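Local coordinates for protein ATP synthase subunit s, mitochondrial (Bos taurus, PDB 3E4G) that regulates mitochondrial ATP synthase, being needed for its proton conduction and blocking a proton leak through an alternative exit pathway, at residues N11-H15 / D16-D20; E29-R33 / C34-V38; I66-T69 / D70-I73; H96-E99 / D100-E104; S147-P150 / G151-E154. The protein carries 1 engineered substitution. All blocks are in the same frame, centred on the assembly; numbering follows the deposited sequence.

Interaction 1 (N11-H15 / D16-D20)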
loop_
_atom_site.group_PDB
_atom_site.type_symbol
_atom_site.label_atom_id
_atom_site.label_comp_id
_atom_site.label_asym_id
_atom_site.label_seq_id
_atom_site.Cartn_x
_atom_site.Cartn_y
_atom_site.Cartn_z
ATOM N N ASN A 11 -2.445 7.691 11.643
ATOM C CA ASN A 11 -3.155 7.155 10.454
ATOM C C ASN A 11 -4.343 7.977 10.025
ATOM O O ASN A 11 -4.710 7.935 8.835
ATOM C CB ASN A 11 -3.551 5.691 10.691
ATOM C CG ASN A 11 -2.379 4.778 10.469
ATOM O OD1 ASN A 11 -1.730 4.292 11.473
ATOM N ND2 ASN A 11 -2.052 4.508 9.255
ATOM N N LYS A 12 -5.005 8.698 10.923
ATOM C CA LYS A 12 -6.284 9.306 10.601
ATOM C C LYS A 12 -6.170 10.326 9.486
ATOM O O LYS A 12 -5.259 11.172 9.495
ATOM C CB LYS A 12 -6.864 9.964 11.882
ATOM C CG LYS A 12 -8.220 10.615 11.656
ATOM C CD LYS A 12 -8.821 11.151 12.971
ATOM C CE LYS A 12 -10.066 11.889 12.819
ATOM N NZ LYS A 12 -11.100 11.080 12.303
ATOM N N VAL A 13 -7.095 10.287 8.549
ATOM C CA VAL A 13 -7.139 11.248 7.452
ATOM C C VAL A 13 -7.600 12.590 7.945
ATOM O O VAL A 13 -8.579 12.723 8.707
ATOM C CB VAL A 13 -8.082 10.752 6.327
ATOM C CG1 VAL A 13 -8.245 11.831 5.237
ATOM C CG2 VAL A 13 -7.554 9.523 5.697
ATOM N N ASP A 14 -6.916 13.621 7.531
ATOM C CA ASP A 14 -7.401 15.025 7.691
ATOM C C ASP A 14 -7.877 15.524 6.316
ATOM O O ASP A 14 -7.079 15.773 5.401
ATOM C CB ASP A 14 -6.315 15.856 8.255
ATOM C CG ASP A 14 -6.782 17.260 8.612
ATOM O OD1 ASP A 14 -6.316 17.862 9.639
ATOM O OD2 ASP A 14 -7.658 17.782 7.923
ATOM N N HIS A 15 -9.191 15.525 6.148
ATOM C CA HIS A 15 -9.765 15.864 4.834
ATOM C C HIS A 15 -9.523 17.302 4.458
ATOM O O HIS A 15 -9.524 17.659 3.290
ATOM C CB HIS A 15 -11.246 15.483 4.766
ATOM C CG HIS A 15 -11.486 13.983 4.727
ATOM N ND1 HIS A 15 -11.269 13.203 3.605
ATOM C CD2 HIS A 15 -11.736 13.116 5.736
ATOM C CE1 HIS A 15 -11.496 11.935 3.904
ATOM N NE2 HIS A 15 -11.807 11.852 5.188
ATOM N N ASP A 16 -9.344 18.167 5.462
ATOM C CA ASP A 16 -8.975 19.560 5.189
ATOM C C ASP A 16 -7.622 19.597 4.530
ATOM O O ASP A 16 -7.376 20.402 3.595
ATOM C CB ASP A 16 -8.990 20.393 6.457
ATOM C CG ASP A 16 -10.366 20.613 7.042
ATOM O OD1 ASP A 16 -11.355 20.547 6.283
ATOM O OD2 ASP A 16 -10.375 20.770 8.269
ATOM N N ARG A 17 -6.716 18.745 4.977
ATOM C CA ARG A 17 -5.443 18.731 4.432
ATOM C C ARG A 17 -5.465 18.257 2.935
ATOM O O ARG A 17 -4.801 18.831 2.019
ATOM C CB ARG A 17 -4.463 17.836 5.223
ATOM C CG ARG A 17 -3.048 17.857 4.756
ATOM C CD ARG A 17 -2.440 19.255 4.899
ATOM N NE ARG A 17 -1.019 19.247 4.607
ATOM C CZ ARG A 17 -0.316 20.372 4.465
ATOM N NH1 ARG A 17 -0.913 21.581 4.666
ATOM N NH2 ARG A 17 0.926 20.342 4.141
ATOM N N ILE A 18 -6.225 17.212 2.673
ATOM C CA ILE A 18 -6.441 16.749 1.287
ATOM C C ILE A 18 -6.979 17.881 0.412
ATOM O O ILE A 18 -6.512 18.097 -0.723
ATOM C CB ILE A 18 -7.343 15.497 1.203
ATOM C CG1 ILE A 18 -6.671 14.306 1.886
ATOM C CG2 ILE A 18 -7.728 15.190 -0.201
ATOM C CD1 ILE A 18 -7.514 13.120 2.067
ATOM N N ARG A 19 -7.922 18.672 0.952
ATOM C CA ARG A 19 -8.500 19.795 0.189
ATOM C C ARG A 19 -7.423 20.787 -0.131
ATOM O O ARG A 19 -7.399 21.417 -1.199
ATOM C CB ARG A 19 -9.638 20.390 0.955
ATOM C CG ARG A 19 -10.380 21.455 0.204
ATOM C CD ARG A 19 -11.274 22.292 1.197
ATOM N NE ARG A 19 -10.378 22.956 2.177
ATOM C CZ ARG A 19 -10.498 22.899 3.502
ATOM N NH1 ARG A 19 -11.474 22.170 4.042
ATOM N NH2 ARG A 19 -9.638 23.531 4.297
ATOM N N ASP A 20 -6.568 21.082 0.842
ATOM C CA ASP A 20 -5.575 22.178 0.757
ATOM C C ASP A 20 -4.402 21.844 -0.154
ATOM O O ASP A 20 -3.968 22.719 -0.891
ATOM C CB ASP A 20 -5.050 22.650 2.155
ATOM C CG ASP A 20 -6.124 23.352 2.978
ATOM O OD1 ASP A 20 -7.193 23.746 2.438
ATOM O OD2 ASP A 20 -5.833 23.453 4.222
HETATM O O HOH W 1 -9.829 18.464 9.828
#
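Ile18 CD1 approaches the imidazole of His15 obliquely, 4.1 Å from ND1, while one face of the same ring carries Val13 CG1, which stands 3.5 Å above the plane and over its centre. The two methyl-bearing chains also meet each other: Val13 CG1 and Ile18 CD1 are 3.5 Å apart, tighter than usual for two carbons. Ile18 also touches Pro23 and Ala26 of helix 23-33. The second flat group, the guanidinium of Arg19, has the main-chain oxygen of Asp16 over one face, offset toward the rim.

Here the chain enters helix 15-21 of the N-terminal domain, with Asp14 as its N-cap. The CG of Asp14 lies anti to the backbone N (chi1 -173°), a torsion that swings the carboxylate back over the first turn. There OD2 accepts from Arg17 N at 3.2 Å, a donor 58° out of the carboxylate plane, and weakly from Asp16 N at 3.0 Å. A water gives hydrogens to both Asp14 OD2 and Asp16 OD2, which lie 4.1 Å apart; this donation probably eases the repulsion between the two like charges. The helix then starts its regular pattern with Ile18 N bonded to Asp14 O and Arg19 N to His15 O.

Further out, Arg19 bends at chi3 and joins two acids in a salt-bridge network: NH1 is 2.8 Å from Asp16 OD1, a salt bridge whose hydrogen bond is weak because it is bent, and NH2 reaches Asp20 OD1 at 3.1 Å. Arg17 points elsewhere, its NH2 forming a salt bridge with Glu29.

Interaction 2 (E29-R33 / C34-V38); sequences EWLLR and CGAMV. With MG (magnesium ion), chain B.
Ala36 N reaches back to Leu31 O at 2.8 Å with an N-H...O angle of 157°, one of a set of hydrogen bonds that are all main chain. Gly35 N bonds Leu32 O at 3.0 Å. Cys34 N, by contrast, still makes a helical bond to Trp30 O and adds a weak one to Leu31 O, so the oxygen of Leu31 serves two donors.

Apolar packing follows the chain as it doubles back. Leu31 splits its branches, CD2 lying 3.8 Å from Ala36 CB and CD1 3.5 Å from Val38 CG1, and the Leu31 and Val38 side chains cross at about a right angle. All three residues are buried.

A sulfur-aromatic contact sets Cys34 beside Trp30. With SG anti to its own carbonyl carbon (chi1 -69°), the sulfur lies 4.4 Å from the centroid of the five-membered ring of Trp30 and 50° off its normal, an oblique approach. His80 stacks on the same indole.

Metal coordination completes the set: Gly35 O binds the magnesium ion at 2.2 Å, three waters share the ion, and Thr69 O is its other protein ligand. Gly35 has a positive phi, which favours glycine. With the bonds from Ala36 N and Gly35 N, this is a Schellman motif, Gly35 at C-prime, ending helix 23-33 ahead of strand 37-40.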
loop_
_atom_site.group_PDB
_atom_site.type_symbol
_atom_site.label_atom_id
_atom_site.label_comp_id
_atom_site.label_asym_id
_atom_site.label_seq_id
_atom_site.Cartn_x
_atom_site.Cartn_y
_atom_site.Cartn_z
ATOM N N GLU A 29 2.530 12.736 3.149
ATOM C CA GLU A 29 2.715 13.129 4.580
ATOM C C GLU A 29 2.338 11.952 5.483
ATOM O O GLU A 29 3.049 11.625 6.456
ATOM C CB GLU A 29 1.888 14.347 4.888
ATOM C CG GLU A 29 2.471 15.622 4.239
ATOM C CD GLU A 29 1.609 16.806 4.227
ATOM O OE1 GLU A 29 0.460 16.764 4.648
ATOM O OE2 GLU A 29 2.163 17.878 3.773
ATOM N N TRP A 30 1.190 11.336 5.246
ATOM C CA TRP A 30 0.752 10.153 6.002
ATOM C C TRP A 30 1.811 9.052 5.951
ATOM O O TRP A 30 2.235 8.502 6.978
ATOM C CB TRP A 30 -0.592 9.646 5.450
ATOM C CG TRP A 30 -0.940 8.270 5.880
ATOM C CD1 TRP A 30 -1.098 7.768 7.141
ATOM C CD2 TRP A 30 -1.149 7.149 4.998
ATOM N NE1 TRP A 30 -1.413 6.440 7.106
ATOM C CE2 TRP A 30 -1.454 6.025 5.783
ATOM C CE3 TRP A 30 -1.125 7.015 3.588
ATOM C CZ2 TRP A 30 -1.689 4.754 5.242
ATOM C CZ3 TRP A 30 -1.376 5.778 3.048
ATOM C CH2 TRP A 30 -1.628 4.663 3.844
ATOM N N LEU A 31 2.249 8.717 4.738
ATOM C CA LEU A 31 3.205 7.599 4.610
ATOM C C LEU A 31 4.498 7.920 5.322
ATOM O O LEU A 31 5.008 7.105 6.107
ATOM C CB LEU A 31 3.398 7.273 3.127
ATOM C CG LEU A 31 2.180 6.488 2.591
ATOM C CD1 LEU A 31 2.021 6.616 1.073
ATOM C CD2 LEU A 31 2.234 5.021 2.982
ATOM N N LEU A 32 5.070 9.103 5.077
ATOM C CA LEU A 32 6.377 9.349 5.687
ATOM C C LEU A 32 6.248 9.512 7.222
ATOM O O LEU A 32 7.127 9.039 7.948
ATOM C CB LEU A 32 7.139 10.513 5.068
ATOM C CG LEU A 32 7.980 10.124 3.836
ATOM C CD1 LEU A 32 7.143 9.606 2.635
ATOM C CD2 LEU A 32 8.786 11.373 3.400
ATOM N N ARG A 33 5.175 10.120 7.731
ATOM C CA ARG A 33 5.071 10.246 9.201
ATOM C C ARG A 33 4.935 8.872 9.839
ATOM O O ARG A 33 5.295 8.685 11.013
ATOM C CB ARG A 33 3.943 11.224 9.639
ATOM C CG ARG A 33 2.544 10.684 9.499
ATOM C CD ARG A 33 1.557 11.831 9.402
ATOM N NE ARG A 33 0.185 11.334 9.455
ATOM C CZ ARG A 33 -0.856 11.896 8.852
ATOM N NH1 ARG A 33 -0.695 13.036 8.165
ATOM N NH2 ARG A 33 -2.047 11.313 8.923
ATOM N N CYS A 34 4.400 7.882 9.081
ATOM C CA CYS A 34 4.231 6.528 9.542
ATOM C C CYS A 34 5.417 5.627 9.196
ATOM O O CYS A 34 5.312 4.393 9.339
ATOM C CB CYS A 34 2.925 5.924 8.983
ATOM S SG CYS A 34 1.436 6.640 9.670
ATOM N N GLY A 35 6.561 6.199 8.801
ATOM C CA GLY A 35 7.752 5.384 8.568
ATOM C C GLY A 35 7.776 4.661 7.243
ATOM O O GLY A 35 8.513 3.658 7.112
ATOM N N ALA A 36 7.014 5.115 6.252
ATOM C CA ALA A 36 7.071 4.627 4.907
ATOM C C ALA A 36 7.799 5.650 4.002
ATOM O O ALA A 36 8.167 6.773 4.441
ATOM C CB ALA A 36 5.670 4.287 4.395
ATOM N N MET A 37 7.978 5.292 2.772
ATOM C CA MET A 37 8.648 6.143 1.752
ATOM C C MET A 37 7.755 6.131 0.490
ATOM O O MET A 37 7.008 5.188 0.234
ATOM C CB MET A 37 10.039 5.559 1.398
ATOM C CG MET A 37 10.966 5.436 2.593
ATOM S SD MET A 37 12.527 4.672 2.042
ATOM C CE MET A 37 13.382 4.550 3.594
ATOM N N VAL A 38 7.891 7.214 -0.285
ATOM C CA VAL A 38 7.197 7.290 -1.585
ATOM C C VAL A 38 8.187 7.779 -2.647
ATOM O O VAL A 38 9.171 8.468 -2.336
ATOM C CB VAL A 38 5.987 8.241 -1.586
ATOM C CG1 VAL A 38 4.949 7.776 -0.498
ATOM C CG2 VAL A 38 6.305 9.701 -1.412
HETATM MG MG MG B . 10.461 2.610 6.797
HETATM O O HOH W 2 10.706 2.587 9.302
HETATM O O HOH W 3 12.513 1.460 6.486
HETATM O O HOH W 4 11.555 4.755 6.846
#

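Interaction 3 (I66-T69 / D70-I73). With MG (magnesium ion), chain B.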
loop_
_atom_site.group_PDB
_atom_site.type_symbol
_atom_site.label_atom_id
_atom_site.label_comp_id
_atom_site.label_asym_id
_atom_site.label_seq_id
_atom_site.Cartn_x
_atom_site.Cartn_y
_atom_site.Cartn_z
ATOM N N ILE A 66 5.278 3.179 -3.571
ATOM C CA ILE A 66 5.239 3.248 -2.115
ATOM C C ILE A 66 6.056 2.113 -1.574
ATOM O O ILE A 66 5.918 0.972 -2.025
ATOM C CB ILE A 66 3.789 3.156 -1.596
ATOM C CG1 ILE A 66 2.985 4.367 -2.115
ATOM C CG2 ILE A 66 3.755 3.035 -0.065
ATOM C CD1 ILE A 66 1.466 4.221 -1.916
ATOM N N ASP A 67 6.920 2.402 -0.578
ATOM C CA ASP A 67 7.705 1.377 0.088
ATOM C C ASP A 67 7.510 1.567 1.581
ATOM O O ASP A 67 8.117 2.487 2.172
ATOM C CB ASP A 67 9.189 1.458 -0.291
ATOM C CG ASP A 67 10.022 0.436 0.389
ATOM O OD1 ASP A 67 9.505 -0.284 1.279
ATOM O OD2 ASP A 67 11.218 0.345 -0.021
ATOM N N ALA A 68 6.595 0.804 2.162
ATOM C CA ALA A 68 6.288 0.871 3.589
ATOM C C ALA A 68 6.981 -0.284 4.260
ATOM O O ALA A 68 6.461 -1.416 4.267
ATOM C CB ALA A 68 4.766 0.833 3.789
ATOM N N THR A 69 8.175 -0.024 4.790
ATOM C CA THR A 69 8.958 -1.026 5.524
ATOM C C THR A 69 9.069 -0.569 6.951
ATOM O O THR A 69 9.446 0.568 7.221
ATOM C CB THR A 69 10.351 -1.197 4.851
ATOM O OG1 THR A 69 10.147 -1.728 3.522
ATOM C CG2 THR A 69 11.228 -2.192 5.637
ATOM N N ASP A 70 8.765 -1.470 7.897
ATOM C CA ASP A 70 8.854 -1.119 9.322
ATOM C C ASP A 70 8.013 0.135 9.573
ATOM O O ASP A 70 8.434 1.086 10.222
ATOM C CB ASP A 70 10.301 -0.938 9.763
ATOM C CG ASP A 70 11.024 -2.263 9.913
ATOM O OD1 ASP A 70 10.473 -3.099 10.669
ATOM O OD2 ASP A 70 12.124 -2.449 9.402
ATOM N N SER A 71 6.765 0.110 9.099
ATOM C CA SER A 71 5.849 1.246 9.116
ATOM C C SER A 71 4.661 0.939 10.019
ATOM O O SER A 71 4.244 -0.223 10.156
ATOM C CB SER A 71 5.394 1.514 7.698
ATOM O OG SER A 71 4.363 2.474 7.606
ATOM N N CYS A 72 4.049 1.996 10.560
ATOM C CA CYS A 72 2.837 1.849 11.419
ATOM C C CYS A 72 1.567 2.102 10.693
ATOM O O CYS A 72 0.508 2.249 11.356
ATOM C CB CYS A 72 2.979 2.764 12.689
ATOM S SG CYS A 72 2.920 4.519 12.312
ATOM N N ILE A 73 1.551 2.079 9.362
ATOM C CA ILE A 73 0.296 2.249 8.634
ATOM C C ILE A 73 -0.658 1.111 8.978
ATOM O O ILE A 73 -0.306 -0.050 9.182
ATOM C CB ILE A 73 0.524 2.364 7.125
ATOM C CG1 ILE A 73 1.221 1.114 6.539
ATOM C CG2 ILE A 73 1.246 3.658 6.793
ATOM C CD1 ILE A 73 1.445 1.273 4.996
HETATM MG MG MG B . 10.461 2.610 6.797
HETATM O O HOH W 2 10.706 2.587 9.302
HETATM O O HOH W 3 12.513 1.460 6.486
HETATM O O HOH W 4 11.555 4.755 6.846
#
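Ala68 CB packs against Ile73 CD1 at 3.6 Å, and Ser71 CB lies 4.0 Å from Ala68 CB. These contacts join the end of strand 63-69 to the loop that follows it, within the second leucine-rich repeat. Ile73 reaches the alanine methyl because its CG1 sits between the backbone N and the carbonyl carbon (chi1 60°).

Thr69 ends the strand and can be followed outward. At its CB the two branches part: CG2, anti to the backbone N, passes beside Asp70 and comes within 3.9 Å of Asp70 OD2, where the two side chains run at a slant to one another. OG1 takes the position anti to the carbonyl carbon (chi1 -64°), turns back along the strand and donates to Asp67 OD1 at 2.7 Å, on the syn side and only 17° out of the carboxylate plane. Asp67 OD1 also forms a salt bridge with Arg91. Replacing Thr69 by an alanine would probably cost Asp67 OD1 this short hydroxyl bond and would remove the CG2 contact with the Asp70 carboxylate, while the main-chain oxygen that meets the metal would remain.

That oxygen is a metal ligand: Thr69 O binds the magnesium ion at 2.3 Å, and Gly35 O supplies the other protein ligand. Asp70 then takes a left-handed backbone conformation, and Ser71 OG, while giving its hydrogen to Cys34 O, accepts weakly from Ile73 N. One of the three metal-bound waters donates a hydrogen to Asp70 O at 2.9 Å.

Interaction 4 (H96-E99 / D100-E104)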
loop_
_atom_site.group_PDB
_atom_site.type_symbol
_atom_site.label_atom_id
_atom_site.label_comp_id
_atom_site.label_asym_id
_atom_site.label_seq_id
_atom_site.Cartn_x
_atom_site.Cartn_y
_atom_site.Cartn_z
ATOM N N HIS A 96 3.671 -4.346 10.844
ATOM C CA HIS A 96 3.126 -5.253 11.860
ATOM C C HIS A 96 1.679 -5.019 12.161
ATOM O O HIS A 96 1.038 -5.892 12.774
ATOM C CB HIS A 96 4.025 -5.251 13.058
ATOM C CG HIS A 96 5.457 -5.674 12.731
ATOM N ND1 HIS A 96 5.775 -6.803 12.031
ATOM C CD2 HIS A 96 6.607 -4.981 12.908
ATOM C CE1 HIS A 96 7.089 -6.834 11.875
ATOM N NE2 HIS A 96 7.618 -5.754 12.424
ATOM N N TYR A 97 1.112 -3.886 11.771
ATOM C CA TYR A 97 -0.280 -3.566 12.065
ATOM C C TYR A 97 -1.192 -3.876 10.919
ATOM O O TYR A 97 -2.425 -3.813 11.127
ATOM C CB TYR A 97 -0.418 -2.126 12.474
ATOM C CG TYR A 97 0.386 -1.745 13.664
ATOM C CD1 TYR A 97 -0.136 -1.846 14.880
ATOM C CD2 TYR A 97 1.580 -1.098 13.535
ATOM C CE1 TYR A 97 0.628 -1.493 16.014
ATOM C CE2 TYR A 97 2.366 -0.728 14.590
ATOM C CZ TYR A 97 1.902 -0.948 15.808
ATOM O OH TYR A 97 2.594 -0.566 16.952
ATOM N N ILE A 98 -0.688 -4.138 9.720
ATOM C CA ILE A 98 -1.504 -4.475 8.513
ATOM C C ILE A 98 -2.294 -5.735 8.819
ATOM O O ILE A 98 -1.743 -6.677 9.453
ATOM C CB ILE A 98 -0.581 -4.570 7.223
ATOM C CG1 ILE A 98 -0.013 -3.211 6.912
ATOM C CG2 ILE A 98 -1.289 -5.283 6.016
ATOM C CD1 ILE A 98 0.531 -2.841 5.574
ATOM N N GLU A 99 -3.490 -5.820 8.318
ATOM C CA GLU A 99 -4.313 -7.027 8.401
ATOM C C GLU A 99 -5.057 -7.214 7.044
ATOM O O GLU A 99 -5.020 -6.353 6.152
ATOM C CB GLU A 99 -5.340 -6.890 9.550
ATOM C CG GLU A 99 -4.810 -6.623 10.885
ATOM C CD GLU A 99 -5.835 -6.500 11.936
ATOM O OE1 GLU A 99 -7.018 -6.733 11.652
ATOM O OE2 GLU A 99 -5.502 -6.135 13.098
ATOM N N ASP A 100 -5.796 -8.296 6.983
ATOM C CA ASP A 100 -6.621 -8.571 5.805
ATOM C C ASP A 100 -7.541 -7.394 5.469
ATOM O O ASP A 100 -7.753 -7.100 4.292
ATOM C CB ASP A 100 -7.441 -9.831 6.013
ATOM C CG ASP A 100 -6.619 -11.085 6.055
ATOM O OD1 ASP A 100 -5.478 -11.099 5.528
ATOM O OD2 ASP A 100 -7.169 -12.135 6.550
ATOM N N GLY A 101 -8.090 -6.760 6.508
ATOM C CA GLY A 101 -9.011 -5.661 6.234
ATOM C C GLY A 101 -8.319 -4.483 5.511
ATOM O O GLY A 101 -8.981 -3.781 4.734
ATOM N N CYS A 102 -7.031 -4.287 5.733
ATOM C CA CYS A 102 -6.265 -3.240 5.054
ATOM C C CYS A 102 -6.189 -3.569 3.552
ATOM O O CYS A 102 -6.378 -2.709 2.678
ATOM C CB CYS A 102 -4.840 -3.153 5.612
ATOM S SG CYS A 102 -4.789 -2.845 7.432
ATOM N N LEU A 103 -5.871 -4.846 3.254
ATOM C CA LEU A 103 -5.755 -5.306 1.864
ATOM C C LEU A 103 -7.117 -5.252 1.162
ATOM O O LEU A 103 -7.228 -4.871 -0.004
ATOM C CB LEU A 103 -5.177 -6.700 1.795
ATOM C CG LEU A 103 -3.746 -6.791 2.398
ATOM C CD1 LEU A 103 -3.241 -8.229 2.293
ATOM C CD2 LEU A 103 -2.781 -5.830 1.731
ATOM N N GLU A 104 -8.199 -5.611 1.894
ATOM C CA GLU A 104 -9.557 -5.511 1.388
ATOM C C GLU A 104 -9.852 -4.040 1.054
ATOM O O GLU A 104 -10.374 -3.739 -0.062
ATOM C CB GLU A 104 -10.550 -6.074 2.378
ATOM C CG GLU A 104 -10.455 -7.559 2.504
ATOM C CD GLU A 104 -11.102 -8.160 3.726
ATOM O OE1 GLU A 104 -11.522 -7.424 4.623
ATOM O OE2 GLU A 104 -11.151 -9.384 3.790
HETATM O O HOH W 5 -8.642 -7.424 9.384
#
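Cys102 SG accepts the N-H of Glu99 across the first turn of helix 100-107, at 3.4 Å and nearly straight, with an angle of 162° at the hydrogen. The thiol is brought under that amide by a chi1 of -57°, which places SG anti to its own carbonyl carbon; it also comes within 3.8 Å of Ile98 CA.

Glu99 is the N-cap, and Cys102, three residues on, makes one half of a capping box; the reciprocal bond to the Glu99 side chain is absent. Glu99 O takes Cys102 N at 2.9 Å, a donor 55° above the carbonyl plane, and weakly Leu103 N at 3.4 Å. A water donates to Glu99 OE1 at 2.9 Å and accepts from Gly101 N at 3.0 Å, satisfying that first-turn donor at one remove. Asp100 turns its carboxylate away to Thr128 OG1.

An alanine at Cys102 removes the sulfur, which would probably leave the Glu99 N-H without its acceptor and the helix start less firmly fixed.

The amides at this helix start, in the third leucine-rich repeat, are thus satisfied partly by a buried sulfur and partly by solvent.

Interaction 5 (S147-P150 / G151-E154); sequences SDLP and GVKE
Leu149 O is held by two donors. Val152 N bonds it at 2.9 Å with an N-H...O angle of 166°, arriving 48° above the carbonyl plane, and a water donates to it at 3.2 Å. The same water gives its other hydrogen to Val152 O at 2.8 Å, so it ties the two ends of the turn together.

The next carbonyl along is taken by a side chain. Lys153 bends at chi2 (-58°) and doubles back until its NZ meets Pro150 O at 2.9 Å, with its CE and CD also close to Pro150 O. The ammonium group thereby supplies Pro150 O with a charged donor at an exposed corner.

On the inner side Leu149 and Val152 lie side by side and point the same way, CB of the first 3.7 Å from CG2 of the second. Both lean on Ile132 of helix 129-134, and Asp129 of that helix accepts from the backbone N-H groups of Lys153 and Glu154.

Pro150 and Gly151 occupy the two central positions of a type I beta turn from Leu149 to Val152. It begins where the fourth leucine-rich repeat ends and forms part of the connection from strand 143-147 to helix 155-165, whose N-cap is Glu154.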
loop_
_atom_site.group_PDB
_atom_site.type_symbol
_atom_site.label_atom_id
_atom_site.label_comp_id
_atom_site.label_asym_id
_atom_site.label_seq_id
_atom_site.Cartn_x
_atom_site.Cartn_y
_atom_site.Cartn_z
ATOM N N SER A 147 6.073 -13.057 0.681
ATOM C CA SER A 147 7.189 -13.662 1.374
ATOM C C SER A 147 6.955 -13.644 2.887
ATOM O O SER A 147 6.556 -12.605 3.444
ATOM C CB SER A 147 8.439 -12.865 1.106
ATOM O OG SER A 147 9.512 -13.344 1.908
ATOM N N ASP A 148 7.234 -14.765 3.561
ATOM C CA ASP A 148 7.250 -14.798 5.039
ATOM C C ASP A 148 5.896 -14.263 5.567
ATOM O O ASP A 148 5.841 -13.352 6.386
ATOM C CB ASP A 148 8.410 -14.026 5.607
ATOM C CG ASP A 148 8.505 -14.123 7.144
ATOM O OD1 ASP A 148 8.132 -15.212 7.667
ATOM O OD2 ASP A 148 8.959 -13.182 7.756
ATOM N N LEU A 149 4.818 -14.902 5.125
ATOM C CA LEU A 149 3.429 -14.595 5.564
ATOM C C LEU A 149 2.939 -15.837 6.218
ATOM O O LEU A 149 2.264 -16.658 5.595
ATOM C CB LEU A 149 2.526 -14.178 4.395
ATOM C CG LEU A 149 3.057 -12.990 3.575
ATOM C CD1 LEU A 149 2.064 -12.645 2.465
ATOM C CD2 LEU A 149 3.383 -11.782 4.447
ATOM N N PRO A 150 3.242 -16.041 7.539
ATOM C CA PRO A 150 2.884 -17.309 8.150
ATOM C C PRO A 150 1.423 -17.563 8.173
ATOM O O PRO A 150 1.013 -18.729 8.289
ATOM C CB PRO A 150 3.475 -17.135 9.561
ATOM C CG PRO A 150 3.556 -15.687 9.815
ATOM C CD PRO A 150 3.970 -15.142 8.445
ATOM N N GLY A 151 0.573 -16.535 8.107
ATOM C CA GLY A 151 -0.868 -16.642 8.092
ATOM C C GLY A 151 -1.421 -17.096 6.799
ATOM O O GLY A 151 -2.634 -17.354 6.690
ATOM N N VAL A 152 -0.622 -17.183 5.708
ATOM C CA VAL A 152 -1.086 -17.637 4.448
ATOM C C VAL A 152 -0.817 -19.154 4.422
ATOM O O VAL A 152 0.317 -19.635 4.277
ATOM C CB VAL A 152 -0.367 -16.943 3.273
ATOM C CG1 VAL A 152 -0.762 -17.623 1.922
ATOM C CG2 VAL A 152 -0.773 -15.460 3.288
ATOM N N LYS A 153 -1.878 -19.917 4.675
ATOM C CA LYS A 153 -1.754 -21.370 4.941
ATOM C C LYS A 153 -1.962 -22.242 3.756
ATOM O O LYS A 153 -1.676 -23.433 3.810
ATOM C CB LYS A 153 -2.720 -21.770 6.036
ATOM C CG LYS A 153 -2.587 -21.108 7.312
ATOM C CD LYS A 153 -1.184 -21.258 8.017
ATOM C CE LYS A 153 -1.302 -20.711 9.444
ATOM N NZ LYS A 153 0.060 -20.696 10.149
ATOM N N GLU A 154 -2.490 -21.714 2.672
ATOM C CA GLU A 154 -2.875 -22.541 1.528
ATOM C C GLU A 154 -2.280 -21.966 0.240
ATOM O O GLU A 154 -3.003 -21.572 -0.682
ATOM C CB GLU A 154 -4.379 -22.624 1.465
ATOM C CG GLU A 154 -5.016 -23.255 2.699
ATOM C CD GLU A 154 -4.722 -24.729 2.821
ATOM O OE1 GLU A 154 -4.325 -25.359 1.776
ATOM O OE2 GLU A 154 -4.895 -25.257 3.986
HETATM O O HOH W 6 3.127 -19.593 4.624
#

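Interactions 2 and 3 are the buried pair: they lie about 7 Å apart between centres, on neighbouring strands of one sheet, and share the magnesium ion with its waters. Interaction 1 is a surface contact combining capping bonds, salt bridges and a small apolar patch; it touches interaction 2 through helices 15-21 and 23-33. Interactions 1 and 4 both start helices: a carboxylate caps the first, whereas in the other a thiol accepts the N-H of the N-cap residue and a water links its glutamate to the helix. Interaction 4 touches interaction 3 through Tyr97 and Ile98. Interaction 5, partly buried, rests on a turn bond, a lysine-to-carbonyl bond and apolar packing, about 34 Å from interaction 1 between centres.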